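Local coordinates for protein glucose-6-phosphate isomerase (Plasmodium falciparum, PDB 3QKI) that probably catalyses the reversible interconversion of alpha-D-glucose 6-phosphate and beta-D-fructose 6-phosphate, the isomerase step of glycolysis, at residues A[59-64]-A[344-349]; A[70-75]-A[369-374]; A[82-87]-A[363-368]; A[426-431]-A[469-474]. All blocks are in the same frame, centred on the assembly; numbering follows the deposited sequence.

How the contacts relate
Contacts 1, 2 and 3 tie the N-terminal residues 59-87, including strand 58-61 at the edge of the mixed sheet, onto the consecutive helices 330-349 and 356-371, about 275 to 295 residues further on. Contacts 2 and 3 share helix 356-371: their centres lie 10 Å apart, contact 3 is nested within the chain loop closed by contact 2, and probable hydrogen bonds join Tyr73 OH to Thr363 OG1 and Arg72 O to Tyr366 OH. Contact 1 stands about 19 Å, centre to centre, from contact 3. Contact 4 follows later in the chain, about 22 Å from the centre of contact 2. Contacts 1, 2 and 4 also reach the second subunit.

Contact 1: A[59-64]-A[344-349]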
# COMPACT_ATOMS: atom_id res chain seq x y z
N LYS A 59 24.49 -7.23 -13.31
CA LYS A 59 24.26 -7.16 -14.75
C LYS A 59 23.92 -5.73 -15.16
O LYS A 59 23.34 -4.99 -14.37
CB LYS A 59 23.11 -8.12 -15.14
CG LYS A 59 23.28 -9.57 -14.67
CD LYS A 59 24.26 -10.33 -15.56
CE LYS A 59 24.49 -11.73 -15.09
NZ LYS A 59 25.78 -12.28 -15.63
N LYS A 60 24.31 -5.35 -16.40
CA LYS A 60 24.03 -4.02 -16.97
C LYS A 60 23.21 -4.12 -18.26
O LYS A 60 23.56 -4.91 -19.15
CB LYS A 60 25.34 -3.26 -17.26
N PHE A 61 22.12 -3.33 -18.36
CA PHE A 61 21.32 -3.24 -19.58
C PHE A 61 20.92 -1.82 -19.76
O PHE A 61 20.17 -1.27 -18.93
CB PHE A 61 20.10 -4.18 -19.64
CG PHE A 61 19.34 -4.09 -20.96
CD1 PHE A 61 18.01 -3.69 -20.99
CD2 PHE A 61 19.98 -4.34 -22.17
CE1 PHE A 61 17.33 -3.60 -22.20
CE2 PHE A 61 19.29 -4.23 -23.38
CZ PHE A 61 17.97 -3.84 -23.39
N LYS A 62 21.43 -1.20 -20.83
CA LYS A 62 21.20 0.20 -21.17
C LYS A 62 21.67 1.12 -20.01
O LYS A 62 22.84 1.10 -19.63
CB LYS A 62 19.72 0.48 -21.58
CG LYS A 62 19.20 -0.37 -22.74
CD LYS A 62 19.45 0.25 -24.10
CE LYS A 62 18.92 -0.65 -25.20
NZ LYS A 62 19.39 -0.20 -26.54
N ASN A 63 20.71 1.87 -19.45
CA ASN A 63 20.91 2.86 -18.40
C ASN A 63 20.69 2.33 -16.97
O ASN A 63 20.29 3.10 -16.08
CB ASN A 63 20.08 4.11 -18.72
CG ASN A 63 18.75 3.85 -19.40
OD1 ASN A 63 17.71 3.79 -18.75
ND2 ASN A 63 18.75 3.72 -20.72
N PHE A 64 20.95 1.02 -16.73
CA PHE A 64 20.76 0.44 -15.40
C PHE A 64 21.58 -0.78 -15.05
O PHE A 64 21.96 -1.55 -15.94
CB PHE A 64 19.27 0.21 -15.08
CG PHE A 64 18.64 -1.09 -15.52
CD1 PHE A 64 17.98 -1.19 -16.75
CD2 PHE A 64 18.59 -2.19 -14.67
CE1 PHE A 64 17.37 -2.37 -17.14
CE2 PHE A 64 17.97 -3.38 -15.06
CZ PHE A 64 17.35 -3.46 -16.29
N ASP A 344 11.52 -5.79 -23.92
CA ASP A 344 10.87 -6.97 -24.51
C ASP A 344 11.88 -7.75 -25.37
O ASP A 344 11.96 -8.98 -25.25
CB ASP A 344 9.67 -6.59 -25.39
CG ASP A 344 8.45 -6.05 -24.67
OD1 ASP A 344 8.38 -6.20 -23.42
OD2 ASP A 344 7.61 -5.41 -25.33
N GLU A 345 12.63 -7.03 -26.23
CA GLU A 345 13.65 -7.62 -27.13
C GLU A 345 14.75 -8.32 -26.36
O GLU A 345 15.18 -9.42 -26.74
CB GLU A 345 14.23 -6.56 -28.08
CG GLU A 345 13.23 -6.07 -29.11
CD GLU A 345 13.03 -7.01 -30.29
OE1 GLU A 345 14.00 -7.18 -31.07
OE2 GLU A 345 11.92 -7.55 -30.45
N HIS A 346 15.18 -7.72 -25.23
CA HIS A 346 16.18 -8.29 -24.34
C HIS A 346 15.61 -9.59 -23.74
O HIS A 346 16.28 -10.64 -23.78
CB HIS A 346 16.53 -7.29 -23.21
CG HIS A 346 17.37 -7.89 -22.14
ND1 HIS A 346 18.73 -8.10 -22.32
CD2 HIS A 346 17.02 -8.35 -20.92
CE1 HIS A 346 19.17 -8.66 -21.21
NE2 HIS A 346 18.17 -8.83 -20.33
N PHE A 347 14.39 -9.52 -23.22
CA PHE A 347 13.72 -10.68 -22.62
C PHE A 347 13.63 -11.87 -23.61
O PHE A 347 13.91 -13.02 -23.26
CB PHE A 347 12.32 -10.28 -22.14
CG PHE A 347 11.46 -11.38 -21.56
CD1 PHE A 347 11.99 -12.30 -20.65
CD2 PHE A 347 10.10 -11.43 -21.82
CE1 PHE A 347 11.19 -13.29 -20.09
CE2 PHE A 347 9.29 -12.39 -21.22
CZ PHE A 347 9.83 -13.29 -20.33
N LEU A 348 13.23 -11.58 -24.85
CA LEU A 348 13.07 -12.63 -25.85
C LEU A 348 14.41 -13.22 -26.32
O LEU A 348 14.51 -14.44 -26.48
CB LEU A 348 12.31 -12.06 -27.06
CG LEU A 348 12.11 -12.98 -28.27
CD1 LEU A 348 11.19 -14.17 -27.93
CD2 LEU A 348 11.51 -12.20 -29.45
N HIS A 349 15.38 -12.36 -26.61
CA HIS A 349 16.64 -12.76 -27.23
C HIS A 349 17.84 -13.08 -26.34
O HIS A 349 18.65 -13.92 -26.74
CB HIS A 349 17.03 -11.76 -28.32
CG HIS A 349 16.03 -11.66 -29.43
ND1 HIS A 349 15.82 -12.71 -30.31
CD2 HIS A 349 15.19 -10.65 -29.75
CE1 HIS A 349 14.87 -12.30 -31.14
NE2 HIS A 349 14.48 -11.06 -30.86
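Phe61 lays its ring against His346 where the beta-hairpin at the edge of the mixed sheet meets the last turns of helix 330-349. The hairpin is tight: Phe61 N bonds to Phe64 O, the return bond is weak, and the backbone angles of Lys62 and Asn63 fit a type II' turn.

The aromatic part is a face-to-face stack of the Phe61 and His346 rings, with centroids 4.5 Å apart and planes 27° from parallel. The two side chains slide past each other in opposite directions, each with CG anti to its own backbone N (chi1 -177° for Phe61), and this carries the rings across the gap between strand and helix.

A CH-pi contact adds to the stack, because His346 CB stands over the Phe61 face, 4.1 Å from the ring centroid and 25° off the normal. Lys62 CG covers the opposite face, so the phenyl ring is sandwiched between a methylene and a histidine.

Polar holding comes from outside the pair. His346 NE2 accepts the backbone N-H of Ile356, the first residue of helix 356-371, a bond that probably limits rotation of the imidazole. On its other nitrogen, His346 ND1 rests 4.0 Å from Phe61 CD2.

Contact 2: A[70-75]-A[369-374]; sequences RQRYSE and HFFDYK
Where helix 356-371 runs out toward strand 375-380, Phe371 and Tyr373 meet Arg72 in the loop that leads from strand 64-70 into helix 75-87. The arginine comes to the rim of the phenyl ring and not over its face. Arg72 NH1 lies 3.6 Å from Phe371 CE2, close to the ring plane, and the guanidinium and ring planes are turned 47° from each other. This geometry argues against a cation-pi stack. The aliphatic part of the side chain shares the contact, with Arg72 CB 3.8 Å from Phe371 CZ and Arg72 CD at the same distance from Phe371 CE2. The two side chains cross at about a right angle, and a bend in the arginine at chi3 (72°) brings NH1 to the ring edge, with the guanidinium plane tilted against the ring.

The backbone on each side is sharply turned. Arg72 is the centre of an inverse gamma turn, closed by Tyr73 N to Gln71 O at 2.9 Å. Across from it, Asp372 is the first residue to leave the helical conformation, with positive phi, and the chain then goes on to strand 375-380 of the mixed sheet.

A water extends the contact to the tyrosine: it bonds Tyr373 OH at 2.6 Å and accepts a weak bond from Arg72 NH1 at 3.0 Å. Direct approach is long, since Arg72 NH1 stays 4.4 Å from Tyr373 OH, which lies near the guanidinium plane. The other terminal nitrogen, Arg72 NH2, hydrogen-bonds to Lys42 O.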
# COMPACT_ATOMS: atom_id res chain seq x y z
N ARG A 70 23.24 -10.02 -3.29
CA ARG A 70 22.76 -10.25 -1.94
C ARG A 70 21.64 -11.28 -1.94
O ARG A 70 20.68 -11.15 -1.20
CB ARG A 70 22.37 -8.95 -1.22
CG ARG A 70 23.53 -7.98 -1.07
CD ARG A 70 23.03 -6.59 -0.78
NE ARG A 70 24.08 -5.61 -0.96
CZ ARG A 70 24.51 -5.17 -2.13
NH1 ARG A 70 23.98 -5.61 -3.27
NH2 ARG A 70 25.51 -4.30 -2.19
N GLN A 71 21.78 -12.31 -2.78
CA GLN A 71 20.87 -13.45 -2.85
C GLN A 71 21.65 -14.66 -2.39
O GLN A 71 22.86 -14.76 -2.62
CB GLN A 71 20.27 -13.65 -4.27
CG GLN A 71 19.40 -12.48 -4.73
CD GLN A 71 18.10 -12.33 -3.97
OE1 GLN A 71 17.58 -13.27 -3.36
NE2 GLN A 71 17.55 -11.16 -4.01
N ARG A 72 20.98 -15.58 -1.72
CA ARG A 72 21.59 -16.76 -1.11
C ARG A 72 21.97 -17.90 -2.06
O ARG A 72 21.53 -19.04 -1.92
CB ARG A 72 20.78 -17.22 0.12
CG ARG A 72 20.56 -16.11 1.15
CD ARG A 72 20.08 -16.66 2.47
NE ARG A 72 21.17 -17.35 3.16
CZ ARG A 72 21.03 -18.06 4.28
NH1 ARG A 72 19.85 -18.19 4.84
NH2 ARG A 72 22.09 -18.64 4.84
N TYR A 73 22.82 -17.59 -3.02
CA TYR A 73 23.35 -18.56 -3.97
C TYR A 73 24.75 -18.25 -4.41
O TYR A 73 25.12 -17.08 -4.55
CB TYR A 73 22.42 -18.79 -5.21
CG TYR A 73 21.79 -17.58 -5.87
CD1 TYR A 73 20.41 -17.52 -6.09
CD2 TYR A 73 22.58 -16.57 -6.43
CE1 TYR A 73 19.83 -16.43 -6.74
CE2 TYR A 73 22.01 -15.48 -7.07
CZ TYR A 73 20.63 -15.42 -7.24
OH TYR A 73 20.06 -14.37 -7.87
N SER A 74 25.51 -19.30 -4.68
CA SER A 74 26.83 -19.21 -5.28
C SER A 74 26.57 -19.09 -6.80
O SER A 74 25.43 -19.28 -7.25
CB SER A 74 27.61 -20.48 -4.99
OG SER A 74 27.03 -21.59 -5.67
N GLU A 75 27.61 -18.82 -7.60
CA GLU A 75 27.45 -18.79 -9.06
C GLU A 75 27.02 -20.18 -9.57
O GLU A 75 26.26 -20.27 -10.53
CB GLU A 75 28.74 -18.37 -9.76
CG GLU A 75 29.15 -16.95 -9.46
CD GLU A 75 30.64 -16.72 -9.57
OE1 GLU A 75 31.35 -16.86 -8.54
OE2 GLU A 75 31.11 -16.43 -10.69
N HIS A 369 10.40 -21.15 -3.36
CA HIS A 369 10.40 -22.61 -3.29
C HIS A 369 11.36 -23.25 -2.32
O HIS A 369 10.98 -24.19 -1.63
CB HIS A 369 10.50 -23.24 -4.69
CG HIS A 369 9.18 -23.28 -5.39
ND1 HIS A 369 8.59 -24.48 -5.76
CD2 HIS A 369 8.33 -22.27 -5.72
CE1 HIS A 369 7.43 -24.17 -6.29
NE2 HIS A 369 7.22 -22.85 -6.28
N PHE A 370 12.61 -22.79 -2.29
CA PHE A 370 13.67 -23.39 -1.49
C PHE A 370 13.92 -22.80 -0.10
O PHE A 370 14.45 -23.48 0.77
CB PHE A 370 14.94 -23.54 -2.34
CG PHE A 370 14.61 -24.22 -3.65
CD1 PHE A 370 14.19 -25.55 -3.67
CD2 PHE A 370 14.59 -23.51 -4.84
CE1 PHE A 370 13.79 -26.15 -4.86
CE2 PHE A 370 14.21 -24.12 -6.03
CZ PHE A 370 13.79 -25.43 -6.03
N PHE A 371 13.45 -21.58 0.13
CA PHE A 371 13.60 -20.93 1.44
C PHE A 371 12.25 -20.69 2.09
O PHE A 371 12.20 -20.26 3.24
CB PHE A 371 14.38 -19.62 1.28
CG PHE A 371 15.86 -19.82 1.15
CD1 PHE A 371 16.42 -20.19 -0.07
CD2 PHE A 371 16.70 -19.64 2.24
CE1 PHE A 371 17.80 -20.39 -0.19
CE2 PHE A 371 18.08 -19.82 2.11
CZ PHE A 371 18.62 -20.21 0.90
N ASP A 372 11.17 -20.93 1.33
CA ASP A 372 9.79 -20.74 1.77
C ASP A 372 9.49 -19.28 2.14
O ASP A 372 8.73 -19.00 3.09
CB ASP A 372 9.41 -21.76 2.86
CG ASP A 372 7.98 -22.24 2.77
OD1 ASP A 372 7.31 -22.28 3.82
OD2 ASP A 372 7.54 -22.62 1.66
N TYR A 373 10.13 -18.34 1.42
CA TYR A 373 9.92 -16.89 1.56
C TYR A 373 8.75 -16.50 0.67
O TYR A 373 8.90 -16.30 -0.54
CB TYR A 373 11.20 -16.11 1.21
CG TYR A 373 12.37 -16.37 2.14
CD1 TYR A 373 12.17 -16.82 3.45
CD2 TYR A 373 13.68 -16.13 1.73
CE1 TYR A 373 13.25 -17.05 4.31
CE2 TYR A 373 14.76 -16.35 2.58
CZ TYR A 373 14.54 -16.82 3.87
OH TYR A 373 15.59 -17.06 4.72
N LYS A 374 7.56 -16.47 1.26
CA LYS A 374 6.29 -16.22 0.56
C LYS A 374 5.88 -14.75 0.42
O LYS A 374 4.73 -14.44 0.10
CB LYS A 374 5.18 -17.07 1.16
CG LYS A 374 5.48 -18.57 1.21
CD LYS A 374 4.20 -19.30 1.55
CE LYS A 374 4.43 -20.45 2.49
NZ LYS A 374 3.27 -21.37 2.51
O HOH W 1 17.88 -15.96 5.30

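Contact 3: A[82-87]-A[363-368]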
# COMPACT_ATOMS: atom_id res chain seq x y z
N VAL A 82 19.47 -21.76 -13.88
CA VAL A 82 19.43 -21.63 -15.35
C VAL A 82 19.15 -22.99 -16.00
O VAL A 82 18.36 -23.06 -16.94
CB VAL A 82 20.69 -20.92 -15.90
CG1 VAL A 82 20.73 -20.95 -17.43
CG2 VAL A 82 20.74 -19.48 -15.38
N GLU A 83 19.72 -24.09 -15.43
CA GLU A 83 19.44 -25.44 -15.92
C GLU A 83 17.97 -25.78 -15.70
O GLU A 83 17.39 -26.45 -16.54
CB GLU A 83 20.34 -26.49 -15.26
CG GLU A 83 21.76 -26.47 -15.79
CD GLU A 83 22.67 -27.46 -15.10
OE1 GLU A 83 22.18 -28.54 -14.70
OE2 GLU A 83 23.87 -27.15 -14.95
N TYR A 84 17.39 -25.31 -14.58
CA TYR A 84 15.96 -25.48 -14.31
C TYR A 84 15.11 -24.73 -15.38
O TYR A 84 14.17 -25.32 -15.91
CB TYR A 84 15.59 -25.05 -12.88
CG TYR A 84 14.10 -25.15 -12.65
CD1 TYR A 84 13.28 -24.04 -12.82
CD2 TYR A 84 13.50 -26.37 -12.34
CE1 TYR A 84 11.90 -24.13 -12.65
CE2 TYR A 84 12.12 -26.48 -12.20
CZ TYR A 84 11.33 -25.36 -12.34
OH TYR A 84 9.98 -25.44 -12.15
N ALA A 85 15.45 -23.47 -15.71
CA ALA A 85 14.76 -22.70 -16.76
C ALA A 85 14.82 -23.46 -18.10
O ALA A 85 13.81 -23.53 -18.81
CB ALA A 85 15.40 -21.33 -16.91
N GLU A 86 15.96 -24.08 -18.42
CA GLU A 86 16.14 -24.89 -19.64
C GLU A 86 15.25 -26.17 -19.59
O GLU A 86 14.57 -26.49 -20.56
CB GLU A 86 17.61 -25.30 -19.80
CG GLU A 86 18.48 -24.17 -20.29
CD GLU A 86 19.98 -24.33 -20.15
OE1 GLU A 86 20.44 -25.35 -19.59
OE2 GLU A 86 20.71 -23.41 -20.59
N GLU A 87 15.23 -26.85 -18.44
CA GLU A 87 14.42 -28.05 -18.24
C GLU A 87 12.90 -27.81 -18.37
O GLU A 87 12.19 -28.69 -18.85
CB GLU A 87 14.79 -28.74 -16.94
CG GLU A 87 14.53 -30.23 -17.00
CD GLU A 87 14.92 -31.07 -15.80
OE1 GLU A 87 15.83 -30.67 -15.04
OE2 GLU A 87 14.35 -32.17 -15.66
N THR A 363 15.32 -15.96 -9.28
CA THR A 363 15.63 -15.55 -7.91
C THR A 363 14.37 -15.63 -7.05
O THR A 363 14.41 -16.19 -5.96
CB THR A 363 16.24 -14.15 -7.93
OG1 THR A 363 17.47 -14.18 -8.68
CG2 THR A 363 16.50 -13.60 -6.56
N SER A 364 13.26 -15.06 -7.55
CA SER A 364 11.97 -15.05 -6.87
C SER A 364 11.48 -16.49 -6.61
O SER A 364 11.05 -16.81 -5.50
CB SER A 364 10.96 -14.29 -7.72
OG SER A 364 9.67 -14.23 -7.13
N PHE A 365 11.56 -17.35 -7.63
CA PHE A 365 11.19 -18.77 -7.60
C PHE A 365 12.03 -19.51 -6.56
O PHE A 365 11.49 -20.27 -5.77
CB PHE A 365 11.38 -19.38 -9.01
CG PHE A 365 11.20 -20.88 -9.09
CD1 PHE A 365 9.93 -21.44 -9.08
CD2 PHE A 365 12.30 -21.72 -9.19
CE1 PHE A 365 9.77 -22.83 -9.16
CE2 PHE A 365 12.14 -23.11 -9.24
CZ PHE A 365 10.87 -23.66 -9.22
N TYR A 366 13.36 -19.27 -6.57
CA TYR A 366 14.32 -19.87 -5.64
C TYR A 366 13.98 -19.51 -4.18
O TYR A 366 13.84 -20.41 -3.35
CB TYR A 366 15.72 -19.37 -6.03
CG TYR A 366 16.85 -19.86 -5.14
CD1 TYR A 366 17.35 -21.15 -5.27
CD2 TYR A 366 17.48 -18.99 -4.25
CE1 TYR A 366 18.41 -21.59 -4.49
CE2 TYR A 366 18.55 -19.43 -3.46
CZ TYR A 366 19.02 -20.73 -3.59
OH TYR A 366 20.07 -21.15 -2.83
N ASN A 367 13.81 -18.21 -3.88
CA ASN A 367 13.45 -17.73 -2.53
C ASN A 367 12.15 -18.31 -2.04
O ASN A 367 12.07 -18.73 -0.88
CB ASN A 367 13.40 -16.21 -2.49
CG ASN A 367 14.77 -15.59 -2.52
OD1 ASN A 367 15.75 -16.22 -2.17
ND2 ASN A 367 14.85 -14.34 -2.96
N SER A 368 11.15 -18.36 -2.91
CA SER A 368 9.84 -18.89 -2.53
C SER A 368 9.86 -20.42 -2.36
O SER A 368 9.37 -20.93 -1.35
CB SER A 368 8.78 -18.48 -3.55
OG SER A 368 7.54 -19.13 -3.31
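Segments 82-87 and 363-368 are both regular alpha-helix, and their closest CA atoms, those of Tyr84 and Tyr366, are 10.5 Å apart. At that spacing long side chains have to bridge the gap, in an aromatic helix-helix contact between helix 75-87 and helix 356-371 within the phosphoglucose isomerase fold.

Tyr84 and Phe365 do the bridging. Both hold CG anti to the backbone N (chi1 176° and 173°), and the side chains cross at about a right angle. Their ring planes are only 15° from parallel, yet the rings are slid so far apart that they barely overlap, with 4.8 Å between centroids. Phe365 CE2 sits over one face of the tyrosine, displaced toward its rim, and is 3.6 Å from Tyr84 CE1. The CD1-CE1 side and hydroxyl end of the tyrosine thus meet the far end of the phenyl ring.

Helix 27-39 also borders the pair, Leu32 touching Tyr84 and Tyr29 touching Phe365. The buried phenol is not left without a polar partner: its hydroxyl bonds to the carbonyl oxygen of Leu543, which probably helps to hold it in place. The same oxygen, Tyr84 OH, lies 3.5 Å from Phe365 CZ.

Contact 4: A[426-431]-A[469-474]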
# COMPACT_ATOMS: atom_id res chain seq x y z
N ASN A 426 10.04 6.15 3.37
CA ASN A 426 8.77 5.92 4.08
C ASN A 426 8.58 4.50 4.64
O ASN A 426 8.28 4.37 5.82
CB ASN A 426 7.58 6.30 3.22
CG ASN A 426 7.47 7.76 2.91
OD1 ASN A 426 8.22 8.58 3.39
ND2 ASN A 426 6.50 8.11 2.09
N GLY A 427 8.75 3.47 3.79
CA GLY A 427 8.61 2.08 4.21
C GLY A 427 9.62 1.75 5.29
O GLY A 427 9.32 1.06 6.27
N GLN A 428 10.80 2.31 5.14
CA GLN A 428 11.92 2.19 6.04
C GLN A 428 11.58 2.61 7.47
O GLN A 428 11.88 1.88 8.41
CB GLN A 428 13.13 2.94 5.46
CG GLN A 428 14.39 2.87 6.30
CD GLN A 428 15.52 3.64 5.64
OE1 GLN A 428 15.76 3.53 4.42
NE2 GLN A 428 16.22 4.41 6.44
N HIS A 429 10.86 3.74 7.62
CA HIS A 429 10.44 4.23 8.94
C HIS A 429 9.14 3.62 9.45
O HIS A 429 8.68 3.95 10.55
CB HIS A 429 10.42 5.75 8.96
CG HIS A 429 11.76 6.33 8.63
ND1 HIS A 429 12.87 6.07 9.43
CD2 HIS A 429 12.15 7.09 7.58
CE1 HIS A 429 13.88 6.69 8.85
NE2 HIS A 429 13.50 7.32 7.74
N SER A 430 8.56 2.71 8.67
CA SER A 430 7.30 2.08 9.00
C SER A 430 7.44 0.64 9.45
O SER A 430 7.15 0.35 10.60
CB SER A 430 6.34 2.18 7.82
OG SER A 430 5.16 1.43 8.04
N PHE A 431 7.87 -0.26 8.55
CA PHE A 431 7.91 -1.69 8.82
C PHE A 431 9.28 -2.39 8.68
O PHE A 431 9.31 -3.62 8.79
CB PHE A 431 6.87 -2.40 7.94
CG PHE A 431 7.02 -2.07 6.46
CD1 PHE A 431 8.05 -2.63 5.70
CD2 PHE A 431 6.14 -1.19 5.83
CE1 PHE A 431 8.23 -2.27 4.36
CE2 PHE A 431 6.31 -0.84 4.49
CZ PHE A 431 7.36 -1.38 3.76
N MET A 469 19.75 8.31 -0.86
CA MET A 469 20.54 7.22 -1.43
C MET A 469 21.52 6.55 -0.49
O MET A 469 21.85 5.38 -0.70
CB MET A 469 21.12 7.59 -2.81
CG MET A 469 20.02 7.79 -3.89
SD MET A 469 19.00 6.30 -4.16
CE MET A 469 20.09 5.36 -5.31
N THR A 470 21.91 7.21 0.62
CA THR A 470 22.76 6.55 1.62
C THR A 470 22.02 5.30 2.17
O THR A 470 22.65 4.29 2.45
CB THR A 470 23.13 7.49 2.78
OG1 THR A 470 21.96 7.86 3.53
CG2 THR A 470 23.89 8.71 2.33
N ASN A 471 20.68 5.40 2.27
CA ASN A 471 19.79 4.35 2.77
C ASN A 471 19.61 3.23 1.79
O ASN A 471 19.52 2.08 2.19
CB ASN A 471 18.44 4.94 3.16
CG ASN A 471 18.53 5.99 4.21
OD1 ASN A 471 18.61 5.70 5.40
ND2 ASN A 471 18.54 7.23 3.79
N PHE A 472 19.59 3.54 0.50
CA PHE A 472 19.45 2.54 -0.56
C PHE A 472 20.59 1.54 -0.44
O PHE A 472 20.34 0.35 -0.40
CB PHE A 472 19.44 3.25 -1.95
CG PHE A 472 19.43 2.36 -3.17
CD1 PHE A 472 18.23 1.83 -3.65
CD2 PHE A 472 20.60 2.10 -3.87
CE1 PHE A 472 18.21 1.02 -4.79
CE2 PHE A 472 20.58 1.29 -5.03
CZ PHE A 472 19.38 0.76 -5.47
N PHE A 473 21.86 2.03 -0.34
CA PHE A 473 23.03 1.15 -0.24
C PHE A 473 23.14 0.45 1.12
O PHE A 473 23.35 -0.76 1.18
CB PHE A 473 24.32 1.90 -0.61
CG PHE A 473 24.32 2.43 -2.03
CD1 PHE A 473 24.55 1.58 -3.11
CD2 PHE A 473 24.04 3.77 -2.30
CE1 PHE A 473 24.53 2.06 -4.43
CE2 PHE A 473 24.01 4.25 -3.62
CZ PHE A 473 24.24 3.38 -4.67
N ALA A 474 22.97 1.22 2.21
CA ALA A 474 23.09 0.75 3.58
C ALA A 474 22.08 -0.31 3.96
O ALA A 474 22.47 -1.25 4.66
CB ALA A 474 22.98 1.90 4.55
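The start of helix 428-437, weakly bonded in its first turn, carries His429, a residue seen to bind beta-D-fructose 6-phosphate in this protein, and its neighbour Gln428 fastens this turn to Asn471 on helix 464-481. The sugar is not bound to this chain here. His429 packs on Glu256 of the second subunit, and Ser430 on Gln394 of that subunit, so the turn lies at the dimer interface.

A single amide-to-amide hydrogen bond makes the link. Gln428 NE2 donates to Asn471 OD1 at 2.9 Å, nearly straight at 171°. The acceptor lies close to the glutamine amide plane, but the donor stands above the asparagine carbonyl plane, 57° out of it, and thus away from a lone-pair direction. The two amide planes are 51° apart. The extended aliphatic chain of Gln428 and the shorter Asn471 side chain together bridge the 8.8 Å between the CA atoms of Gln428 and Asn471. Beside the bond, Gln428 OE1 comes within 3.3 Å of Asn471 CB.

The remaining amide ends have partners too: Gln428 OE1 accepts from Tyr381 OH, and Asn471 ND2 makes a weak bond to Leu468 O in its own helix. With its NE2 giving and its OE1 receiving, the buried glutamine amide has a defined orientation, and it ties the turn bearing His429 to helix 464-481; any effect on the ligand site is only possible.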